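Local coordinates for mandelate racemase/muconate lactonizing protein (Thermobispora bispora, PDB 3VC5) that probably dehydrates D-glucarate to 5-dehydro-4-deoxy-D-glucarate, as a magnesium-dependent member of the mandelate racemase/muconate lactonizing enzyme family, at residues L187-L199 with Q219-F231. Sequence-based numbering, arbitrary orientation.
Sequences LDPDGIVAQARLL and QEAEAIQALRDAF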
ATOM      1  N   LEU A 187       6.446  -6.464 -41.131  1.00 29.74           N
ATOM      2  CA  LEU A 187       7.525  -5.488 -41.304  1.00 32.61           C
ATOM      3  C   LEU A 187       7.023  -4.145 -41.854  1.00 33.66           C
ATOM      4  O   LEU A 187       7.821  -3.259 -42.191  1.00 38.82           O
ATOM      5  CB  LEU A 187       8.614  -6.076 -42.211  1.00 35.25           C
ATOM      6  CG  LEU A 187       9.286  -7.369 -41.733  1.00 35.81           C
ATOM      7  CD1 LEU A 187      10.108  -8.026 -42.839  1.00 38.83           C
ATOM      8  CD2 LEU A 187      10.153  -7.069 -40.522  1.00 37.48           C
ATOM      9  N   ASP A 188       5.701  -3.991 -41.907  1.00 33.48           N
ATOM     10  CA  ASP A 188       5.065  -2.796 -42.468  1.00 28.92           C
ATOM     11  C   ASP A 188       3.623  -2.732 -41.963  1.00 30.44           C
ATOM     12  O   ASP A 188       3.172  -3.654 -41.266  1.00 31.55           O
ATOM     13  CB  ASP A 188       5.138  -2.808 -43.999  1.00 33.93           C
ATOM     14  CG  ASP A 188       4.512  -4.050 -44.626  1.00 38.70           C
ATOM     15  OD1 ASP A 188       3.690  -4.756 -44.004  1.00 41.44           O
ATOM     16  OD2 ASP A 188       4.847  -4.309 -45.795  1.00 48.88           O
ATOM     17  N   PRO A 189       2.911  -1.633 -42.258  1.00 33.32           N
ATOM     18  CA  PRO A 189       1.571  -1.471 -41.717  1.00 32.45           C
ATOM     19  C   PRO A 189       0.626  -2.622 -42.065  1.00 33.52           C
ATOM     20  O   PRO A 189      -0.118  -3.071 -41.184  1.00 34.32           O
ATOM     21  CB  PRO A 189       1.107  -0.145 -42.352  1.00 33.34           C
ATOM     22  CG  PRO A 189       2.365   0.638 -42.481  1.00 34.88           C
ATOM     23  CD  PRO A 189       3.383  -0.395 -42.918  1.00 35.65           C
ATOM     24  N   ASP A 190       0.647  -3.090 -43.317  1.00 36.71           N
ATOM     25  CA  ASP A 190      -0.186  -4.219 -43.718  1.00 33.76           C
ATOM     26  C   ASP A 190       0.089  -5.458 -42.867  1.00 34.58           C
ATOM     27  O   ASP A 190      -0.840  -6.152 -42.419  1.00 34.70           O
ATOM     28  CB  ASP A 190       0.054  -4.570 -45.187  1.00 37.14           C
ATOM     29  CG  ASP A 190      -0.628  -3.607 -46.148  1.00 44.94           C
ATOM     30  OD1 ASP A 190      -1.412  -2.729 -45.727  1.00 41.42           O
ATOM     31  OD2 ASP A 190      -0.382  -3.747 -47.356  1.00 53.43           O
ATOM     32  N   GLY A 191       1.369  -5.759 -42.683  1.00 34.96           N
ATOM     33  CA  GLY A 191       1.768  -6.926 -41.914  1.00 31.52           C
ATOM     34  C   GLY A 191       1.348  -6.830 -40.452  1.00 31.68           C
ATOM     35  O   GLY A 191       0.932  -7.810 -39.869  1.00 33.01           O
ATOM     36  N   ILE A 192       1.469  -5.644 -39.858  1.00 30.27           N
ATOM     37  CA  ILE A 192       1.038  -5.404 -38.483  1.00 30.03           C
ATOM     38  C   ILE A 192      -0.486  -5.503 -38.343  1.00 31.41           C
ATOM     39  O   ILE A 192      -1.003  -6.119 -37.395  1.00 30.68           O
ATOM     40  CB  ILE A 192       1.577  -4.030 -37.980  1.00 30.95           C
ATOM     41  CG1 ILE A 192       3.105  -4.108 -37.770  1.00 27.32           C
ATOM     42  CG2 ILE A 192       0.812  -3.516 -36.740  1.00 31.51           C
ATOM     43  CD1 ILE A 192       3.549  -4.991 -36.604  1.00 26.88           C
ATOM     44  N   VAL A 193      -1.218  -4.922 -39.289  1.00 32.06           N
ATOM     45  CA  VAL A 193      -2.659  -5.068 -39.269  1.00 31.49           C
ATOM     46  C   VAL A 193      -3.037  -6.555 -39.400  1.00 32.69           C
ATOM     47  O   VAL A 193      -3.950  -7.012 -38.718  1.00 33.05           O
ATOM     48  CB  VAL A 193      -3.352  -4.212 -40.363  1.00 34.16           C
ATOM     49  CG1 VAL A 193      -4.838  -4.562 -40.459  1.00 36.18           C
ATOM     50  CG2 VAL A 193      -3.200  -2.737 -40.050  1.00 35.15           C
ATOM     51  N   ALA A 194      -2.354  -7.311 -40.255  1.00 33.69           N
ATOM     52  CA  ALA A 194      -2.702  -8.728 -40.410  1.00 32.68           C
ATOM     53  C   ALA A 194      -2.447  -9.483 -39.100  1.00 31.91           C
ATOM     54  O   ALA A 194      -3.244 -10.348 -38.702  1.00 30.59           O
ATOM     55  CB  ALA A 194      -1.927  -9.365 -41.550  1.00 33.99           C
ATOM     56  N   GLN A 195      -1.329  -9.154 -38.445  1.00 30.69           N
ATOM     57  CA  GLN A 195      -0.984  -9.774 -37.170  1.00 27.67           C
ATOM     58  C   GLN A 195      -2.057  -9.466 -36.113  1.00 29.84           C
ATOM     59  O   GLN A 195      -2.466 -10.347 -35.340  1.00 30.23           O
ATOM     60  CB  GLN A 195       0.387  -9.279 -36.704  1.00 26.79           C
ATOM     61  CG  GLN A 195       0.939  -9.977 -35.452  1.00 26.85           C
ATOM     62  CD  GLN A 195       2.217  -9.304 -35.019  1.00 25.36           C
ATOM     63  OE1 GLN A 195       3.264  -9.437 -35.675  1.00 29.67           O
ATOM     64  NE2 GLN A 195       2.133  -8.533 -33.968  1.00 25.18           N
ATOM     65  N   ALA A 196      -2.488  -8.208 -36.063  1.00 28.77           N
ATOM     66  CA  ALA A 196      -3.595  -7.799 -35.203  1.00 28.42           C
ATOM     67  C   ALA A 196      -4.868  -8.644 -35.452  1.00 32.68           C
ATOM     68  O   ALA A 196      -5.519  -9.091 -34.498  1.00 29.80           O
ATOM     69  CB  ALA A 196      -3.903  -6.322 -35.406  1.00 32.32           C
ATOM     70  N   ARG A 197      -5.244  -8.816 -36.720  1.00 32.99           N
ATOM     71  CA  ARG A 197      -6.436  -9.611 -37.055  1.00 32.69           C
ATOM     72  C   ARG A 197      -6.296 -11.025 -36.509  1.00 32.94           C
ATOM     73  O   ARG A 197      -7.253 -11.603 -35.984  1.00 32.94           O
ATOM     74  CB  ARG A 197      -6.655  -9.669 -38.565  1.00 36.98           C
ATOM     75  CG  ARG A 197      -7.101  -8.356 -39.177  1.00 38.21           C
ATOM     76  CD  ARG A 197      -7.634  -8.569 -40.584  1.00 39.51           C
ATOM     77  NE  ARG A 197      -7.612  -7.308 -41.321  1.00 42.74           N
ATOM     78  CZ  ARG A 197      -8.497  -6.330 -41.145  1.00 50.61           C
ATOM     79  NH1 ARG A 197      -9.472  -6.473 -40.250  1.00 50.46           N
ATOM     80  NH2 ARG A 197      -8.405  -5.208 -41.853  1.00 53.53           N
ATOM     81  N   LEU A 198      -5.098 -11.577 -36.656  1.00 31.57           N
ATOM     82  CA  LEU A 198      -4.814 -12.923 -36.191  1.00 32.16           C
ATOM     83  C   LEU A 198      -4.974 -13.011 -34.654  1.00 32.12           C
ATOM     84  O   LEU A 198      -5.753 -13.828 -34.157  1.00 34.05           O
ATOM     85  CB  LEU A 198      -3.412 -13.342 -36.646  1.00 32.79           C
ATOM     86  CG  LEU A 198      -2.911 -14.777 -36.464  1.00 36.73           C
ATOM     87  CD1 LEU A 198      -1.600 -14.999 -37.203  1.00 39.55           C
ATOM     88  CD2 LEU A 198      -2.747 -15.110 -35.008  1.00 42.46           C
ATOM     89  N   LEU A 199      -4.268 -12.155 -33.908  1.00 28.81           N
ATOM     90  CA  LEU A 199      -4.328 -12.216 -32.447  1.00 25.45           C
ATOM     91  C   LEU A 199      -5.715 -11.874 -31.909  1.00 26.95           C
ATOM     92  O   LEU A 199      -6.187 -12.504 -30.964  1.00 28.20           O
ATOM     93  CB  LEU A 199      -3.293 -11.269 -31.811  1.00 25.57           C
ATOM     94  CG  LEU A 199      -1.896 -11.838 -31.509  1.00 32.19           C
ATOM     95  CD1 LEU A 199      -1.303 -12.571 -32.675  1.00 40.27           C
ATOM     96  CD2 LEU A 199      -0.943 -10.740 -30.994  1.00 36.85           C
ATOM     97  N   GLN A 219       7.263   5.432 -40.077  1.00 34.00           N
ATOM     98  CA  GLN A 219       6.701   4.148 -40.494  1.00 35.54           C
ATOM     99  C   GLN A 219       5.856   3.503 -39.383  1.00 36.35           C
ATOM    100  O   GLN A 219       4.861   2.807 -39.649  1.00 35.86           O
ATOM    101  CB  GLN A 219       7.821   3.205 -40.934  1.00 35.83           C
ATOM    102  CG  GLN A 219       8.498   3.604 -42.233  1.00 35.25           C
ATOM    103  CD  GLN A 219       9.668   2.697 -42.590  1.00 40.03           C
ATOM    104  OE1 GLN A 219       9.610   1.478 -42.398  1.00 40.13           O
ATOM    105  NE2 GLN A 219      10.728   3.280 -43.122  1.00 44.32           N
ATOM    106  N   GLU A 220       6.264   3.720 -38.136  1.00 31.39           N
ATOM    107  CA  GLU A 220       5.544   3.167 -37.001  1.00 30.31           C
ATOM    108  C   GLU A 220       4.281   3.960 -36.760  1.00 32.14           C
ATOM    109  O   GLU A 220       3.245   3.387 -36.418  1.00 33.12           O
ATOM    110  CB  GLU A 220       6.461   3.118 -35.775  1.00 28.91           C
ATOM    111  CG  GLU A 220       7.714   2.266 -36.077  1.00 28.04           C
ATOM    112  CD  GLU A 220       8.579   1.942 -34.861  1.00 30.95           C
ATOM    113  OE1 GLU A 220       8.559   2.727 -33.882  1.00 29.66           O
ATOM    114  OE2 GLU A 220       9.335   0.931 -34.932  1.00 29.31           O
ATOM    115  N   ALA A 221       4.350   5.275 -36.960  1.00 31.55           N
ATOM    116  CA  ALA A 221       3.137   6.094 -36.929  1.00 33.68           C
ATOM    117  C   ALA A 221       2.134   5.622 -37.996  1.00 34.71           C
ATOM    118  O   ALA A 221       0.928   5.567 -37.740  1.00 35.08           O
ATOM    119  CB  ALA A 221       3.465   7.575 -37.092  1.00 35.87           C
ATOM    120  N   GLU A 222       2.636   5.292 -39.186  1.00 33.81           N
ATOM    121  CA  GLU A 222       1.790   4.786 -40.262  1.00 36.18           C
ATOM    122  C   GLU A 222       1.062   3.506 -39.843  1.00 37.57           C
ATOM    123  O   GLU A 222      -0.134   3.342 -40.134  1.00 35.13           O
ATOM    124  CB  GLU A 222       2.618   4.476 -41.509  1.00 44.84           C
ATOM    125  CG  GLU A 222       3.045   5.660 -42.331  1.00 63.40           C
ATOM    126  CD  GLU A 222       3.719   5.212 -43.610  1.00 86.54           C
ATOM    127  OE1 GLU A 222       3.218   4.248 -44.231  1.00 87.87           O
ATOM    128  OE2 GLU A 222       4.748   5.812 -43.989  1.00 91.08           O
ATOM    129  N   ALA A 223       1.795   2.596 -39.180  1.00 34.34           N
ATOM    130  CA  ALA A 223       1.216   1.341 -38.690  1.00 33.44           C
ATOM    131  C   ALA A 223       0.124   1.619 -37.655  1.00 33.91           C
ATOM    132  O   ALA A 223      -0.945   0.994 -37.660  1.00 33.27           O
ATOM    133  CB  ALA A 223       2.287   0.476 -38.080  1.00 31.96           C
ATOM    134  N   ILE A 224       0.405   2.536 -36.735  1.00 31.12           N
ATOM    135  CA  ILE A 224      -0.614   2.944 -35.764  1.00 30.81           C
ATOM    136  C   ILE A 224      -1.868   3.474 -36.467  1.00 32.43           C
ATOM    137  O   ILE A 224      -2.994   3.118 -36.112  1.00 34.68           O
ATOM    138  CB  ILE A 224      -0.074   4.014 -34.783  1.00 30.38           C
ATOM    139  CG1 ILE A 224       0.881   3.370 -33.771  1.00 29.65           C
ATOM    140  CG2 ILE A 224      -1.226   4.719 -34.070  1.00 32.33           C
ATOM    141  CD1 ILE A 224       0.222   2.316 -32.865  1.00 30.28           C
ATOM    142  N   GLN A 225      -1.688   4.321 -37.472  1.00 33.75           N
ATOM    143  CA  GLN A 225      -2.841   4.828 -38.193  1.00 36.81           C
ATOM    144  C   GLN A 225      -3.617   3.731 -38.913  1.00 34.89           C
ATOM    145  O   GLN A 225      -4.851   3.759 -38.975  1.00 38.83           O
ATOM    146  CB  GLN A 225      -2.395   5.902 -39.182  1.00 39.06           C
ATOM    147  CG  GLN A 225      -2.222   7.249 -38.543  1.00 49.28           C
ATOM    148  CD  GLN A 225      -3.566   7.895 -38.233  1.00 71.87           C
ATOM    149  OE1 GLN A 225      -3.627   8.942 -37.590  1.00 77.73           O
ATOM    150  NE2 GLN A 225      -4.652   7.267 -38.693  1.00 75.61           N
ATOM    151  N   ALA A 226      -2.892   2.776 -39.472  1.00 34.27           N
ATOM    152  CA  ALA A 226      -3.527   1.647 -40.139  1.00 35.31           C
ATOM    153  C   ALA A 226      -4.319   0.799 -39.155  1.00 38.19           C
ATOM    154  O   ALA A 226      -5.366   0.230 -39.515  1.00 40.40           O
ATOM    155  CB  ALA A 226      -2.478   0.792 -40.847  1.00 38.22           C
ATOM    156  N   LEU A 227      -3.798   0.664 -37.932  1.00 36.78           N
ATOM    157  CA  LEU A 227      -4.498  -0.072 -36.891  1.00 33.56           C
ATOM    158  C   LEU A 227      -5.776   0.663 -36.491  1.00 33.59           C
ATOM    159  O   LEU A 227      -6.834   0.040 -36.317  1.00 36.41           O
ATOM    160  CB  LEU A 227      -3.591  -0.323 -35.669  1.00 31.80           C
ATOM    161  CG  LEU A 227      -2.428  -1.301 -35.887  1.00 33.49           C
ATOM    162  CD1 LEU A 227      -1.381  -1.200 -34.785  1.00 33.53           C
ATOM    163  CD2 LEU A 227      -2.965  -2.750 -36.013  1.00 32.00           C
ATOM    164  N   ARG A 228      -5.699   1.971 -36.372  1.00 36.02           N
ATOM    165  CA  ARG A 228      -6.864   2.779 -36.059  1.00 40.06           C
ATOM    166  C   ARG A 228      -7.963   2.645 -37.101  1.00 40.25           C
ATOM    167  O   ARG A 228      -9.108   2.599 -36.769  1.00 44.39           O
ATOM    168  CB  ARG A 228      -6.484   4.238 -35.916  1.00 40.03           C
ATOM    169  CG  ARG A 228      -7.624   5.167 -35.715  1.00 45.43           C
ATOM    170  CD  ARG A 228      -8.605   4.647 -34.736  1.00 53.84           C
ATOM    171  NE  ARG A 228      -8.227   4.966 -33.366  1.00 64.45           N
ATOM    172  CZ  ARG A 228      -8.140   4.072 -32.390  1.00 68.09           C
ATOM    173  NH1 ARG A 228      -8.388   2.790 -32.615  1.00 63.60           N
ATOM    174  NH2 ARG A 228      -7.799   4.465 -31.189  1.00 55.73           N
ATOM    175  N   ASP A 229      -7.581   2.574 -38.349  1.00 40.46           N
ATOM    176  CA  ASP A 229      -8.577   2.470 -39.418  1.00 43.70           C
ATOM    177  C   ASP A 229      -9.178   1.078 -39.473  1.00 45.44           C
ATOM    178  O   ASP A 229     -10.357   0.930 -39.755  1.00 48.30           O
ATOM    179  CB  ASP A 229      -7.960   2.790 -40.771  1.00 46.43           C
ATOM    180  CG  ASP A 229      -7.483   4.221 -40.869  1.00 49.99           C
ATOM    181  OD1 ASP A 229      -7.967   5.093 -40.102  1.00 56.84           O
ATOM    182  OD2 ASP A 229      -6.621   4.467 -41.727  1.00 51.02           O
ATOM    183  N   ALA A 230      -8.363   0.060 -39.193  1.00 42.82           N
ATOM    184  CA  ALA A 230      -8.821  -1.323 -39.258  1.00 39.27           C
ATOM    185  C   ALA A 230      -9.629  -1.717 -38.024  1.00 39.89           C
ATOM    186  O   ALA A 230     -10.517  -2.564 -38.116  1.00 42.95           O
ATOM    187  CB  ALA A 230      -7.641  -2.256 -39.435  1.00 36.53           C
ATOM    188  N   PHE A 231      -9.336  -1.082 -36.886  1.00 41.08           N
ATOM    189  CA  PHE A 231      -9.969  -1.419 -35.613  1.00 42.36           C
ATOM    190  C   PHE A 231     -10.546  -0.199 -34.891  1.00 47.02           C
ATOM    191  O   PHE A 231     -10.077   0.174 -33.808  1.00 47.54           O
ATOM    192  CB  PHE A 231      -8.961  -2.161 -34.705  1.00 40.95           C
ATOM    193  CG  PHE A 231      -8.424  -3.417 -35.325  1.00 40.87           C
ATOM    194  CD1 PHE A 231      -9.175  -4.595 -35.304  1.00 40.39           C
ATOM    195  CD2 PHE A 231      -7.193  -3.413 -35.972  1.00 38.79           C
ATOM    196  CE1 PHE A 231      -8.688  -5.760 -35.903  1.00 42.69           C
ATOM    197  CE2 PHE A 231      -6.700  -4.556 -36.578  1.00 39.16           C
ATOM    198  CZ  PHE A 231      -7.452  -5.743 -36.546  1.00 41.25           C
TER
HETATM  199  O   HOH W   1       7.539  -0.435 -41.699  1.00 38.37           O
HETATM  200  O   HOH W   2     -10.884  -4.131 -40.315  1.00 57.45           O
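V193 spreads its two methyls along the neighbouring helix: CG2 settles 3.7 Å from the CB of A226, while CG1, held anti to the backbone N (chi1 171°), reaches the CB of A230, one turn further on. The small alanines let the two axes come to 8.7 Å, crossing at -43°. At the start of helix 189-199 the P189 ring sits directly on the other backbone, its CG 3.9 Å from the N of A223 and also against the CB of E222, with its CB turned to A226. D188 caps this end, OD1 accepting from the N of G191. Deeper in, the CG2 of I192 slants across the isobutyl group of L227, 3.7 Å from its CD1, whereas the other methyl, CD2, meets the CB of A196. F231, just past the end of its helix, brings its ring in obliquely against helix 189-199; its CE2 lies 3.5 Å from the CB of A196 and its CZ touches the CG of R197, whose guanidinium plane is inclined 40° to the ring. A water bridges each end of this apolar seam: one donates to both the O of L187 and the OE1 of Q219, and another, in the guanidinium plane, accepts from the NH1 of R197 and donates to the O of A230. I192, A196 and L227 also rest on L168 of strand 161-169, and I192 and A223 on L210 of strand 208-211. The pair thus illustrates how consecutive outer helices, joined through strand 208-211, pack on one another and on the strands inside an enolase-superfamily (beta/alpha) barrel.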